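Local structure of glycosyl hydrolase, family 8 (Clostridium perfringens, 3REN) at residues Ser62-Leu67 against Asp337-Leu342; Glu79-His84 against Ile120-Leu125; Asp86-Met91 against Gly96-Arg101; Asp115-Ile120 against Leu176-Leu181. The protein is an alpha-amylase of the glycoside hydrolase family 8 type, with an (alpha/alpha)6 barrel, and probably hydrolyses alpha-linked glucans. One frame throughout, in Å; residues are numbered along the deposited sequence.

Contact 1: residues Ser62-Leu67 against Asp337-Leu342; sequences SESEGL and DNLNAL
Leu-67 and Ser-64 of helix 62-74 meet Leu-339 and Asn-340 of helix 335-346 where the first and last helices of what is evidently the inner ring of the (alpha/alpha)6 barrel come together. The axis measurements support that reading: the two short segments run nearly parallel, at 14°, with closest approach 10.0 Å, and every touching residue is buried. Leu-339 and Leu-67 carry most of the contact. The CD1 methyl of Leu-339 lies on the backbone of Ser-64, 3.6 Å from Ser-64 CA, and also covers the serine side chain, 3.8 Å from Ser-64 CB. One turn further on, Leu-67 reaches across with its CD1 methyl, which stops 3.8 Å from Leu-339 CB. Leu-67 has CG anti to its carbonyl carbon (chi1 -71°), which carries the isobutyl group across the gap, CD1 to Leu-339 and CD2 to Asn-340. There Leu-67 CD2 lies 3.8 Å from Asn-340 OD1, a contact of a methyl with an amide oxygen and not a polar bond. The other end of that amide, ND2, is hydrogen-bonded to Ser-284 OG, and Ser-64 OG has a weak bond to Ser-335 OG, both partners outside these two segments. Phe-336 and Leu-343 also touch Leu-67. What joins the segments is thus van der Waals contact of leucine methyls with a leucine CB, a serine and an amide oxygen, with no polar bond to fix direction.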
loop_
_atom_site.group_PDB
_atom_site.type_symbol
_atom_site.label_atom_id
_atom_site.label_comp_id
_atom_site.label_asym_id
_atom_site.label_seq_id
_atom_site.Cartn_x
_atom_site.Cartn_y
_atom_site.Cartn_z
ATOM N N SER A 62 -8.736 2.067 7.291
ATOM C CA SER A 62 -9.267 1.681 5.978
ATOM C C SER A 62 -8.127 1.311 5.044
ATOM O O SER A 62 -8.344 0.647 4.000
ATOM C CB SER A 62 -10.111 2.790 5.355
ATOM O OG SER A 62 -9.349 4.009 5.267
ATOM N N GLU A 63 -6.918 1.759 5.405
ATOM C CA GLU A 63 -5.695 1.252 4.775
ATOM C C GLU A 63 -5.651 -0.284 4.859
ATOM O O GLU A 63 -5.452 -0.937 3.835
ATOM C CB GLU A 63 -4.428 1.863 5.408
ATOM C CG GLU A 63 -3.063 1.267 4.943
ATOM C CD GLU A 63 -1.906 1.846 5.793
ATOM O OE1 GLU A 63 -1.631 1.301 6.908
ATOM O OE2 GLU A 63 -1.321 2.886 5.371
ATOM N N SER A 64 -5.778 -0.817 6.078
ATOM C CA SER A 64 -5.732 -2.264 6.326
ATOM C C SER A 64 -6.835 -2.980 5.568
ATOM O O SER A 64 -6.600 -3.991 4.883
ATOM C CB SER A 64 -5.902 -2.557 7.822
ATOM O OG SER A 64 -4.895 -1.884 8.552
ATOM N N GLU A 65 -8.056 -2.438 5.670
ATOM C CA GLU A 65 -9.192 -3.019 4.976
ATOM C C GLU A 65 -9.030 -3.062 3.454
ATOM O O GLU A 65 -9.365 -4.070 2.840
ATOM C CB GLU A 65 -10.487 -2.291 5.359
ATOM C CG GLU A 65 -10.808 -2.490 6.829
ATOM C CD GLU A 65 -10.904 -3.989 7.216
ATOM O OE1 GLU A 65 -11.527 -4.764 6.461
ATOM O OE2 GLU A 65 -10.359 -4.392 8.255
ATOM N N GLY A 66 -8.538 -1.963 2.868
ATOM C CA GLY A 66 -8.285 -1.869 1.436
ATOM C C GLY A 66 -7.266 -2.895 0.992
ATOM O O GLY A 66 -7.434 -3.512 -0.047
ATOM N N LEU A 67 -6.204 -3.079 1.775
ATOM C CA LEU A 67 -5.196 -4.100 1.475
ATOM C C LEU A 67 -5.787 -5.506 1.443
ATOM O O LEU A 67 -5.494 -6.290 0.553
ATOM C CB LEU A 67 -3.990 -4.010 2.446
ATOM C CG LEU A 67 -3.070 -2.770 2.233
ATOM C CD1 LEU A 67 -2.051 -2.549 3.408
ATOM C CD2 LEU A 67 -2.337 -2.868 0.896
ATOM N N ASP A 337 2.854 -3.839 7.559
ATOM C CA ASP A 337 3.920 -4.717 7.067
ATOM C C ASP A 337 3.450 -6.123 6.807
ATOM O O ASP A 337 3.858 -6.732 5.827
ATOM C CB ASP A 337 5.104 -4.738 8.022
ATOM C CG ASP A 337 5.897 -3.444 7.972
ATOM O OD1 ASP A 337 5.984 -2.837 6.879
ATOM O OD2 ASP A 337 6.393 -3.030 9.026
ATOM N N ASN A 338 2.578 -6.620 7.682
ATOM C CA ASN A 338 2.001 -7.941 7.533
ATOM C C ASN A 338 1.111 -8.088 6.298
ATOM O O ASN A 338 1.215 -9.085 5.570
ATOM C CB ASN A 338 1.286 -8.364 8.822
ATOM C CG ASN A 338 2.277 -8.695 9.928
ATOM O OD1 ASN A 338 2.667 -9.840 10.069
ATOM N ND2 ASN A 338 2.727 -7.672 10.686
ATOM N N LEU A 339 0.264 -7.087 6.046
ATOM C CA LEU A 339 -0.606 -7.117 4.860
ATOM C C LEU A 339 0.163 -6.992 3.537
ATOM O O LEU A 339 -0.199 -7.645 2.524
ATOM C CB LEU A 339 -1.700 -6.048 4.962
ATOM C CG LEU A 339 -2.726 -6.347 6.044
ATOM C CD1 LEU A 339 -3.380 -4.997 6.488
ATOM C CD2 LEU A 339 -3.765 -7.435 5.523
ATOM N N ASN A 340 1.206 -6.156 3.525
ATOM C CA ASN A 340 2.005 -6.006 2.302
ATOM C C ASN A 340 2.734 -7.323 2.019
ATOM O O ASN A 340 2.744 -7.797 0.876
ATOM C CB ASN A 340 2.978 -4.822 2.409
ATOM C CG ASN A 340 2.297 -3.482 2.149
ATOM O OD1 ASN A 340 1.420 -3.391 1.291
ATOM N ND2 ASN A 340 2.692 -2.445 2.884
ATOM N N ALA A 341 3.253 -7.950 3.078
ATOM C CA ALA A 341 3.895 -9.277 2.955
ATOM C C ALA A 341 2.917 -10.326 2.427
ATOM O O ALA A 341 3.302 -11.200 1.661
ATOM C CB ALA A 341 4.456 -9.739 4.308
ATOM N N LEU A 342 1.659 -10.246 2.849
ATOM C CA LEU A 342 0.651 -11.194 2.369
ATOM C C LEU A 342 0.435 -11.042 0.869
ATOM O O LEU A 342 0.423 -12.029 0.135
ATOM C CB LEU A 342 -0.647 -11.071 3.204
ATOM C CG LEU A 342 -1.778 -12.025 2.870
ATOM C CD1 LEU A 342 -1.434 -13.442 3.307
ATOM C CD2 LEU A 342 -3.085 -11.540 3.521
#

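Contact 2: residues Glu79-His84 against Ile120-Leu125. With EDO (1,2-ethanediol), chain I; EDO (1,2-ethanediol), chain H.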
loop_
_atom_site.group_PDB
_atom_site.type_symbol
_atom_site.label_atom_id
_atom_site.label_comp_id
_atom_site.label_asym_id
_atom_site.label_seq_id
_atom_site.Cartn_x
_atom_site.Cartn_y
_atom_site.Cartn_z
ATOM N N GLU A 79 -16.399 -14.229 -0.889
ATOM C CA GLU A 79 -16.825 -14.168 0.522
ATOM C C GLU A 79 -15.960 -13.295 1.465
ATOM O O GLU A 79 -16.484 -12.508 2.240
ATOM C CB GLU A 79 -16.894 -15.572 1.084
ATOM C CG GLU A 79 -17.672 -15.681 2.341
ATOM C CD GLU A 79 -17.927 -17.139 2.731
ATOM O OE1 GLU A 79 -17.420 -17.544 3.812
ATOM O OE2 GLU A 79 -18.616 -17.862 1.951
ATOM N N LEU A 80 -14.644 -13.472 1.408
ATOM C CA LEU A 80 -13.751 -12.719 2.223
ATOM C C LEU A 80 -13.773 -11.266 1.769
ATOM O O LEU A 80 -13.745 -10.353 2.611
ATOM C CB LEU A 80 -12.346 -13.332 2.137
ATOM C CG LEU A 80 -11.142 -12.646 2.763
ATOM C CD1 LEU A 80 -11.334 -12.560 4.271
ATOM C CD2 LEU A 80 -9.866 -13.416 2.387
ATOM N N PHE A 81 -13.829 -11.051 0.448
ATOM C CA PHE A 81 -13.894 -9.705 -0.080
ATOM C C PHE A 81 -15.075 -8.959 0.518
ATOM O O PHE A 81 -14.906 -7.849 1.095
ATOM C CB PHE A 81 -13.946 -9.685 -1.617
ATOM C CG PHE A 81 -13.913 -8.284 -2.208
ATOM C CD1 PHE A 81 -12.723 -7.757 -2.739
ATOM C CD2 PHE A 81 -15.077 -7.493 -2.258
ATOM C CE1 PHE A 81 -12.671 -6.456 -3.285
ATOM C CE2 PHE A 81 -15.034 -6.173 -2.799
ATOM C CZ PHE A 81 -13.834 -5.661 -3.312
ATOM N N ASP A 82 -16.255 -9.582 0.435
ATOM C CA ASP A 82 -17.492 -8.977 0.932
ATOM C C ASP A 82 -17.471 -8.719 2.410
ATOM O O ASP A 82 -18.077 -7.735 2.892
ATOM C CB ASP A 82 -18.721 -9.819 0.538
ATOM C CG ASP A 82 -19.081 -9.652 -0.966
ATOM O OD1 ASP A 82 -18.749 -8.620 -1.591
ATOM O OD2 ASP A 82 -19.672 -10.566 -1.554
ATOM N N GLU A 83 -16.752 -9.554 3.146
ATOM C CA GLU A 83 -16.760 -9.370 4.571
ATOM C C GLU A 83 -15.996 -8.091 4.956
ATOM O O GLU A 83 -16.401 -7.367 5.875
ATOM C CB GLU A 83 -16.193 -10.623 5.249
ATOM C CG GLU A 83 -16.040 -10.499 6.740
ATOM C CD GLU A 83 -15.625 -11.824 7.376
ATOM O OE1 GLU A 83 -15.926 -12.882 6.765
ATOM O OE2 GLU A 83 -14.993 -11.811 8.467
ATOM N N HIS A 84 -14.912 -7.789 4.229
ATOM C CA HIS A 84 -14.143 -6.576 4.496
ATOM C C HIS A 84 -14.775 -5.336 3.849
ATOM O O HIS A 84 -14.765 -4.255 4.460
ATOM C CB HIS A 84 -12.673 -6.777 4.117
ATOM C CG HIS A 84 -12.006 -7.746 5.034
ATOM N ND1 HIS A 84 -11.439 -7.358 6.226
ATOM C CD2 HIS A 84 -11.957 -9.103 5.013
ATOM C CE1 HIS A 84 -11.022 -8.427 6.876
ATOM N NE2 HIS A 84 -11.334 -9.499 6.165
ATOM N N ILE A 120 -11.136 2.033 -4.223
ATOM C CA ILE A 120 -11.699 2.128 -5.549
ATOM C C ILE A 120 -11.076 1.053 -6.435
ATOM O O ILE A 120 -11.791 0.393 -7.165
ATOM C CB ILE A 120 -11.498 3.529 -6.152
ATOM C CG1 ILE A 120 -12.478 4.515 -5.527
ATOM C CG2 ILE A 120 -11.710 3.498 -7.680
ATOM C CD1 ILE A 120 -11.868 5.948 -5.341
ATOM N N LYS A 121 -9.750 0.877 -6.362
ATOM C CA LYS A 121 -9.061 -0.110 -7.183
ATOM C C LYS A 121 -9.569 -1.517 -6.874
ATOM O O LYS A 121 -9.905 -2.253 -7.795
ATOM C CB LYS A 121 -7.541 -0.059 -6.952
ATOM C CG LYS A 121 -6.737 -1.015 -7.869
ATOM C CD LYS A 121 -5.246 -1.015 -7.436
ATOM C CE LYS A 121 -4.359 -1.572 -8.554
ATOM N NZ LYS A 121 -2.906 -1.858 -8.147
ATOM N N ALA A 122 -9.666 -1.887 -5.596
ATOM C CA ALA A 122 -10.196 -3.208 -5.207
ATOM C C ALA A 122 -11.624 -3.423 -5.713
ATOM O O ALA A 122 -11.974 -4.511 -6.183
ATOM C CB ALA A 122 -10.164 -3.370 -3.698
ATOM N N LEU A 123 -12.437 -2.386 -5.626
ATOM C CA LEU A 123 -13.830 -2.431 -6.120
ATOM C C LEU A 123 -13.929 -2.583 -7.641
ATOM O O LEU A 123 -14.724 -3.396 -8.143
ATOM C CB LEU A 123 -14.619 -1.222 -5.624
ATOM C CG LEU A 123 -14.982 -1.248 -4.134
ATOM C CD1 LEU A 123 -15.458 0.132 -3.712
ATOM C CD2 LEU A 123 -16.062 -2.308 -3.848
ATOM N N LEU A 124 -13.134 -1.818 -8.390
ATOM C CA LEU A 124 -13.130 -1.941 -9.848
ATOM C C LEU A 124 -12.574 -3.298 -10.288
ATOM O O LEU A 124 -13.127 -3.932 -11.183
ATOM C CB LEU A 124 -12.402 -0.777 -10.512
ATOM C CG LEU A 124 -13.059 0.589 -10.260
ATOM C CD1 LEU A 124 -12.240 1.759 -10.880
ATOM C CD2 LEU A 124 -14.512 0.587 -10.775
ATOM N N LEU A 125 -11.491 -3.758 -9.664
ATOM C CA LEU A 125 -11.039 -5.135 -9.900
ATOM C C LEU A 125 -12.136 -6.171 -9.590
ATOM O O LEU A 125 -12.303 -7.138 -10.319
ATOM C CB LEU A 125 -9.752 -5.446 -9.077
ATOM C CG LEU A 125 -8.524 -4.591 -9.449
ATOM C CD1 LEU A 125 -7.334 -4.914 -8.581
ATOM C CD2 LEU A 125 -8.159 -4.651 -10.987
HETATM C C1 EDO I . -9.865 -12.345 8.047
HETATM O O1 EDO I . -10.892 -11.736 7.258
HETATM C C2 EDO I . -8.644 -11.433 8.074
HETATM O O2 EDO I . -8.940 -10.313 8.899
HETATM C C1 EDO H . -13.436 -9.084 9.564
HETATM O O1 EDO H . -14.521 -9.905 10.048
HETATM C C2 EDO H . -12.175 -9.351 10.384
HETATM O O2 EDO H . -11.956 -10.780 10.431
#
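Phe-81 points from helix 78-89 at Ala-122 and Leu-123 of helix 113-130, joining what appear to be an outer and an inner helix of the (alpha/alpha)6 barrel. A single ring bridges the helices: the nearest CA atoms, those of Phe-81 and Ala-122, are 9.1 Å apart. With CG anti to the backbone N (chi1 -176°), the ring projects far enough to span that gap. Its CE1 comes within 3.6 Å of Ala-122 O and lies 4.0 Å from Ala-122 CB. Leu-123 CD2 meets the ring edge near its plane, 4.1 Å from Phe-81 CZ, the two side chains crossing at about a right angle. Around this first shell, Tyr-135 and Trp-130 each make an edge-to-face pair with Phe-81, and Met-69 and Ser-72 of helix 62-74 touch it. Asp-82 OD1 also lies at the ring edge, in plane. Further out, on a part of helix 78-89 that does not touch 120-125, His-84 ND1 is hydrogen-bonded to Glu-65 OE1, which helps to orient the imidazole. On its other nitrogen it meets a 1,2-ethanediol, probably from the crystallisation liquor: His-84 NE2 and the diol O1, either of which could be the donor, are 2.5 Å apart, so short that the detail of this bond is doubtful.

Contact 3: residues Asp86-Met91 against Gly96-Arg101. With SO4 (sulfate ion), chain E.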
loop_
_atom_site.group_PDB
_atom_site.type_symbol
_atom_site.label_atom_id
_atom_site.label_comp_id
_atom_site.label_asym_id
_atom_site.label_seq_id
_atom_site.Cartn_x
_atom_site.Cartn_y
_atom_site.Cartn_z
ATOM N N ASP A 86 -18.000 -4.911 3.589
ATOM C CA ASP A 86 -19.035 -4.521 4.576
ATOM C C ASP A 86 -18.540 -3.650 5.729
ATOM O O ASP A 86 -19.241 -2.719 6.152
ATOM C CB ASP A 86 -19.731 -5.731 5.162
ATOM C CG ASP A 86 -20.695 -6.372 4.194
ATOM O OD1 ASP A 86 -21.028 -5.798 3.119
ATOM O OD2 ASP A 86 -21.100 -7.481 4.521
ATOM N N ILE A 87 -17.360 -3.957 6.252
ATOM C CA ILE A 87 -16.718 -3.061 7.237
ATOM C C ILE A 87 -16.398 -1.672 6.664
ATOM O O ILE A 87 -16.619 -0.660 7.324
ATOM C CB ILE A 87 -15.432 -3.710 7.808
ATOM C CG1 ILE A 87 -15.841 -4.865 8.730
ATOM C CG2 ILE A 87 -14.546 -2.675 8.521
ATOM C CD1 ILE A 87 -14.807 -5.994 8.810
ATOM N N VAL A 88 -15.862 -1.619 5.443
ATOM C CA VAL A 88 -15.568 -0.335 4.792
ATOM C C VAL A 88 -16.839 0.539 4.586
ATOM O O VAL A 88 -16.828 1.760 4.816
ATOM C CB VAL A 88 -14.822 -0.606 3.458
ATOM C CG1 VAL A 88 -14.880 0.554 2.536
ATOM C CG2 VAL A 88 -13.364 -0.969 3.783
ATOM N N LYS A 89 -17.925 -0.087 4.148
ATOM C CA LYS A 89 -19.157 0.679 3.879
ATOM C C LYS A 89 -19.544 1.459 5.127
ATOM O O LYS A 89 -19.948 2.616 5.012
ATOM C CB LYS A 89 -20.306 -0.222 3.409
ATOM C CG LYS A 89 -19.998 -0.837 2.028
ATOM C CD LYS A 89 -21.220 -1.269 1.268
ATOM C CE LYS A 89 -21.811 -2.566 1.730
ATOM N NZ LYS A 89 -23.053 -2.890 0.905
ATOM N N GLU A 90 -19.368 0.847 6.303
ATOM C CA GLU A 90 -19.715 1.495 7.570
ATOM C C GLU A 90 -18.733 2.584 7.975
ATOM O O GLU A 90 -19.000 3.377 8.891
ATOM C CB GLU A 90 -19.934 0.469 8.711
ATOM C CG GLU A 90 -21.120 -0.516 8.441
ATOM C CD GLU A 90 -22.420 0.187 8.032
ATOM O OE1 GLU A 90 -23.016 -0.195 6.985
ATOM O OE2 GLU A 90 -22.856 1.125 8.746
HETATM N N MSE A 91 -17.583 2.622 7.303
HETATM C CA MSE A 91 -16.605 3.680 7.568
HETATM C C MSE A 91 -16.840 4.867 6.625
HETATM O O MSE A 91 -16.121 5.889 6.730
HETATM C CB MSE A 91 -15.161 3.139 7.437
HETATM C CG MSE A 91 -14.836 2.095 8.507
HETATM SE SE MSE A 91 -13.088 1.334 8.365
HETATM C CE MSE A 91 -11.985 2.881 8.909
ATOM N N GLY A 96 -18.977 11.199 1.513
ATOM C CA GLY A 96 -18.811 10.080 0.558
ATOM C C GLY A 96 -17.446 9.356 0.590
ATOM O O GLY A 96 -17.233 8.363 -0.111
ATOM N N LEU A 97 -16.510 9.861 1.379
ATOM C CA LEU A 97 -15.188 9.273 1.471
ATOM C C LEU A 97 -15.179 8.281 2.613
ATOM O O LEU A 97 -15.961 8.398 3.559
ATOM C CB LEU A 97 -14.118 10.355 1.689
ATOM C CG LEU A 97 -13.906 11.341 0.516
ATOM C CD1 LEU A 97 -12.760 12.310 0.848
ATOM C CD2 LEU A 97 -13.670 10.646 -0.884
ATOM N N ILE A 98 -14.311 7.288 2.506
ATOM C CA ILE A 98 -14.070 6.362 3.589
ATOM C C ILE A 98 -13.148 6.992 4.618
ATOM O O ILE A 98 -12.138 7.597 4.275
ATOM C CB ILE A 98 -13.454 5.058 3.078
ATOM C CG1 ILE A 98 -14.251 4.499 1.877
ATOM C CG2 ILE A 98 -13.313 4.050 4.220
ATOM C CD1 ILE A 98 -15.858 4.436 2.107
ATOM N N SER A 99 -13.504 6.811 5.877
ATOM C CA SER A 99 -12.780 7.364 6.997
ATOM C C SER A 99 -11.400 6.715 7.011
ATOM O O SER A 99 -11.282 5.541 6.645
ATOM C CB SER A 99 -13.494 6.978 8.275
ATOM O OG SER A 99 -12.801 7.446 9.418
ATOM N N TRP A 100 -10.368 7.433 7.461
ATOM C CA TRP A 100 -9.043 6.819 7.581
ATOM C C TRP A 100 -8.966 5.773 8.684
ATOM O O TRP A 100 -8.187 4.815 8.571
ATOM C CB TRP A 100 -7.878 7.853 7.688
ATOM C CG TRP A 100 -7.559 8.286 9.043
ATOM C CD1 TRP A 100 -8.302 9.127 9.812
ATOM C CD2 TRP A 100 -6.384 7.959 9.827
ATOM N NE1 TRP A 100 -7.688 9.337 11.057
ATOM C CE2 TRP A 100 -6.523 8.621 11.096
ATOM C CE3 TRP A 100 -5.244 7.178 9.594
ATOM C CZ2 TRP A 100 -5.561 8.521 12.122
ATOM C CZ3 TRP A 100 -4.276 7.059 10.636
ATOM C CH2 TRP A 100 -4.448 7.726 11.879
ATOM N N ARG A 101 -9.777 5.923 9.730
ATOM C CA ARG A 101 -9.618 5.068 10.909
ATOM C C ARG A 101 -10.876 5.036 11.747
ATOM O O ARG A 101 -11.528 6.051 11.858
ATOM C CB ARG A 101 -8.473 5.594 11.794
ATOM C CG ARG A 101 -8.290 4.796 13.108
ATOM C CD ARG A 101 -6.980 5.193 13.853
ATOM N NE ARG A 101 -7.132 6.551 14.379
ATOM C CZ ARG A 101 -6.240 7.181 15.130
ATOM N NH1 ARG A 101 -5.109 6.580 15.483
ATOM N NH2 ARG A 101 -6.495 8.425 15.525
HETATM S S SO4 E . -8.721 11.249 14.364
HETATM O O1 SO4 E . -8.141 11.682 15.627
HETATM O O2 SO4 E . -8.452 12.190 13.283
HETATM O O3 SO4 E . -8.145 9.961 14.010
HETATM O O4 SO4 E . -10.160 11.151 14.576
#
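Met-91, a selenomethionine near the C-terminal end of helix 78-89, packs on Ile-98 and Ser-99 of the irregular segment 96-101, so that the chain doubles back within the helix-to-strand connection of the barrel. One backbone hydrogen bond closes this reversal: Ser-99 N donates to Met-91 O over 2.9 Å with an N-H...O angle of 157°, the donor standing 41° out of the carbonyl plane. The apolar contacts flank it. Ile-98 CG2 rests on Met-91 CB at 3.8 Å, while the other branch of the isoleucine puts CD1 4.0 Å from Val-88 CG1, the two side chains crossing at about a right angle. The selenomethionine chain is bent at chi3 (71°), which turns its CE methyl over the backbone of 99-101, 3.6 Å from Ser-99 O. Among the remaining polar groups, Ser-99 OG is hydrogen-bonded to Ser-108 O and receives a weak bond from Arg-101 N. The guanidinium of Arg-101 and the indole of Trp-100 lie against each other but tilted: Trp-100 CZ2 is 3.3 Å above the guanidinium plane, over its centre, and Arg-101 CB covers one face of the indole. This pair holds a sulfate, probably from the crystallisation liquor, which Ser-108 OG also binds. A single sulfate oxygen, O3, takes bonds from Trp-100 NE1 at 3.1 Å and Arg-101 NH2 at 2.7 Å, at the edges of both flat groups.

Contact 4: residues Asp115-Ile120 against Leu176-Leu181; sequences DELRII and LPTMKL
Thr-178 OG1 faces Leu-117 O across 3.2 Å, and Asp-175 OD2, just before the helix of the threonine, is a second acceptor within weak hydrogen-bonding distance. The same side chain carries the apolar part of the contact. Its CG2 is anti to the backbone N, with OG1 beside that nitrogen (chi1 -58°), so the hydroxyl and the methyl both face helix 113-130. CG2 of Thr-178 lies 3.5 Å from Ile-120 CG2 and 3.8 Å from Leu-117 CD2, wedged between residues one turn apart. Leu-117 divides its methyls: while CD2 meets the threonine, CD1 is 4.1 Å from CE of Met-179, a selenomethionine with an extended chain. The segment axes approach to 9.2 Å and cross at 54°, consistent with the small size of the cluster. These are probably successive inner helices of the (alpha/alpha)6 barrel, and Ile-142 and Leu-146 of helix 133-150 pack on Ile-120. The salt bridge of Arg-118 NH1 with Asp-115 OD1, 3.2 Å, lies within helix 113-130 and takes no part in the join. That join rests on methyl contacts of Thr-178, Ile-120, Leu-117 and Met-179, with the threonine hydroxyl as a possible, unsettled extra link.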
loop_
_atom_site.group_PDB
_atom_site.type_symbol
_atom_site.label_atom_id
_atom_site.label_comp_id
_atom_site.label_asym_id
_atom_site.label_seq_id
_atom_site.Cartn_x
_atom_site.Cartn_y
_atom_site.Cartn_z
ATOM N N ASP A 115 -5.918 5.917 0.614
ATOM C CA ASP A 115 -6.825 4.871 1.063
ATOM C C ASP A 115 -8.082 4.798 0.176
ATOM O O ASP A 115 -8.594 3.694 -0.080
ATOM C CB ASP A 115 -7.313 5.069 2.497
ATOM C CG ASP A 115 -6.210 5.152 3.509
ATOM O OD1 ASP A 115 -5.148 4.518 3.336
ATOM O OD2 ASP A 115 -6.450 5.842 4.527
ATOM N N GLU A 116 -8.590 5.956 -0.245
ATOM C CA GLU A 116 -9.776 6.011 -1.094
ATOM C C GLU A 116 -9.457 5.340 -2.415
ATOM O O GLU A 116 -10.221 4.518 -2.891
ATOM C CB GLU A 116 -10.227 7.463 -1.364
ATOM C CG GLU A 116 -10.269 8.347 -0.118
ATOM C CD GLU A 116 -11.219 7.764 0.910
ATOM O OE1 GLU A 116 -12.255 7.187 0.480
ATOM O OE2 GLU A 116 -10.947 7.874 2.123
ATOM N N LEU A 117 -8.301 5.679 -2.993
ATOM C CA LEU A 117 -7.947 5.146 -4.294
ATOM C C LEU A 117 -7.665 3.627 -4.217
ATOM O O LEU A 117 -7.949 2.931 -5.171
ATOM C CB LEU A 117 -6.752 5.897 -4.907
ATOM C CG LEU A 117 -7.053 7.327 -5.392
ATOM C CD1 LEU A 117 -5.759 8.117 -5.636
ATOM C CD2 LEU A 117 -7.875 7.290 -6.645
ATOM N N ARG A 118 -7.084 3.140 -3.107
ATOM C CA ARG A 118 -6.834 1.709 -2.941
ATOM C C ARG A 118 -8.146 0.911 -2.917
ATOM O O ARG A 118 -8.219 -0.199 -3.461
ATOM C CB ARG A 118 -6.081 1.427 -1.656
ATOM C CG ARG A 118 -5.568 -0.008 -1.535
ATOM C CD ARG A 118 -4.904 -0.285 -0.196
ATOM N NE ARG A 118 -3.653 0.468 0.018
ATOM C CZ ARG A 118 -3.532 1.559 0.777
ATOM N NH1 ARG A 118 -4.582 2.105 1.384
ATOM N NH2 ARG A 118 -2.342 2.134 0.918
ATOM N N ILE A 119 -9.152 1.456 -2.249
ATOM C CA ILE A 119 -10.490 0.871 -2.175
ATOM C C ILE A 119 -11.242 0.917 -3.508
ATOM O O ILE A 119 -11.889 -0.064 -3.903
ATOM C CB ILE A 119 -11.274 1.504 -0.998
ATOM C CG1 ILE A 119 -10.665 0.948 0.303
ATOM C CG2 ILE A 119 -12.817 1.126 -1.077
ATOM C CD1 ILE A 119 -11.048 1.630 1.591
ATOM N N ILE A 120 -11.136 2.033 -4.223
ATOM C CA ILE A 120 -11.699 2.128 -5.549
ATOM C C ILE A 120 -11.076 1.053 -6.435
ATOM O O ILE A 120 -11.791 0.393 -7.165
ATOM C CB ILE A 120 -11.498 3.529 -6.152
ATOM C CG1 ILE A 120 -12.478 4.515 -5.527
ATOM C CG2 ILE A 120 -11.710 3.498 -7.680
ATOM C CD1 ILE A 120 -11.868 5.948 -5.341
ATOM N N LEU A 176 -1.769 5.678 -10.116
ATOM C CA LEU A 176 -1.970 5.703 -11.528
ATOM C C LEU A 176 -2.845 4.548 -12.020
ATOM O O LEU A 176 -3.667 4.786 -12.829
ATOM C CB LEU A 176 -0.638 5.656 -12.267
ATOM C CG LEU A 176 0.043 6.956 -12.660
ATOM C CD1 LEU A 176 -0.370 8.118 -11.944
ATOM C CD2 LEU A 176 1.472 6.944 -13.091
ATOM N N PRO A 177 -2.670 3.334 -11.520
ATOM C CA PRO A 177 -3.504 2.229 -12.008
ATOM C C PRO A 177 -4.986 2.455 -11.733
ATOM O O PRO A 177 -5.804 2.160 -12.598
ATOM C CB PRO A 177 -2.988 0.991 -11.226
ATOM C CG PRO A 177 -1.585 1.379 -10.897
ATOM C CD PRO A 177 -1.648 2.852 -10.584
ATOM N N THR A 178 -5.323 2.966 -10.555
ATOM C CA THR A 178 -6.711 3.256 -10.233
ATOM C C THR A 178 -7.231 4.367 -11.170
ATOM O O THR A 178 -8.343 4.278 -11.688
ATOM C CB THR A 178 -6.836 3.675 -8.756
ATOM O OG1 THR A 178 -6.315 2.627 -7.907
ATOM C CG2 THR A 178 -8.282 3.950 -8.400
HETATM N N MSE A 179 -6.431 5.408 -11.401
HETATM C CA MSE A 179 -6.871 6.514 -12.268
HETATM C C MSE A 179 -7.093 6.046 -13.717
HETATM O O MSE A 179 -7.983 6.537 -14.407
HETATM C CB MSE A 179 -5.910 7.716 -12.220
HETATM C CG MSE A 179 -5.886 8.398 -10.861
HETATM SE SE MSE A 179 -4.293 9.510 -10.785
HETATM C CE MSE A 179 -4.344 10.141 -8.954
ATOM N N LYS A 180 -6.247 5.138 -14.177
ATOM C CA LYS A 180 -6.414 4.493 -15.464
ATOM C C LYS A 180 -7.725 3.700 -15.482
ATOM O O LYS A 180 -8.554 3.907 -16.361
ATOM C CB LYS A 180 -5.265 3.535 -15.713
ATOM C CG LYS A 180 -5.353 2.797 -17.062
ATOM C CD LYS A 180 -3.984 2.386 -17.508
ATOM C CE LYS A 180 -4.078 1.685 -18.847
ATOM N NZ LYS A 180 -2.714 1.481 -19.348
ATOM N N LEU A 181 -7.975 2.878 -14.498
ATOM C CA LEU A 181 -9.227 2.172 -14.491
ATOM C C LEU A 181 -10.412 3.155 -14.494
ATOM O O LEU A 181 -11.322 2.998 -15.257
ATOM C CB LEU A 181 -9.320 1.324 -13.268
ATOM C CG LEU A 181 -8.814 -0.085 -13.306
ATOM C CD1 LEU A 181 -8.359 -0.590 -14.583
ATOM C CD2 LEU A 181 -8.098 -0.562 -12.170
#

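Overall arrangement
From the N terminus, helix 62-74 opens contact 1, which closes only when 337-342 returns near the end of the chain; the other three lie within that long loop. Helix 78-89 starts contact 2 at 79-84, and before this closes, contact 3 makes its short reversal between 86-91 and 96-101. Contacts 2 and 4 cross: 115-120 starts contact 4, 120-125 completes contact 2, and 176-181 completes contact 4, with Ile-120 common to both. Probable hydrogen bonds between contacts, such as Ser-62 to Ser-99 and Glu-116 to Ile-98, knit the set together. Contacts 1 and 4 join probable inner helices, contact 2 links inner to outer, and contact 3 ties on the connecting loop.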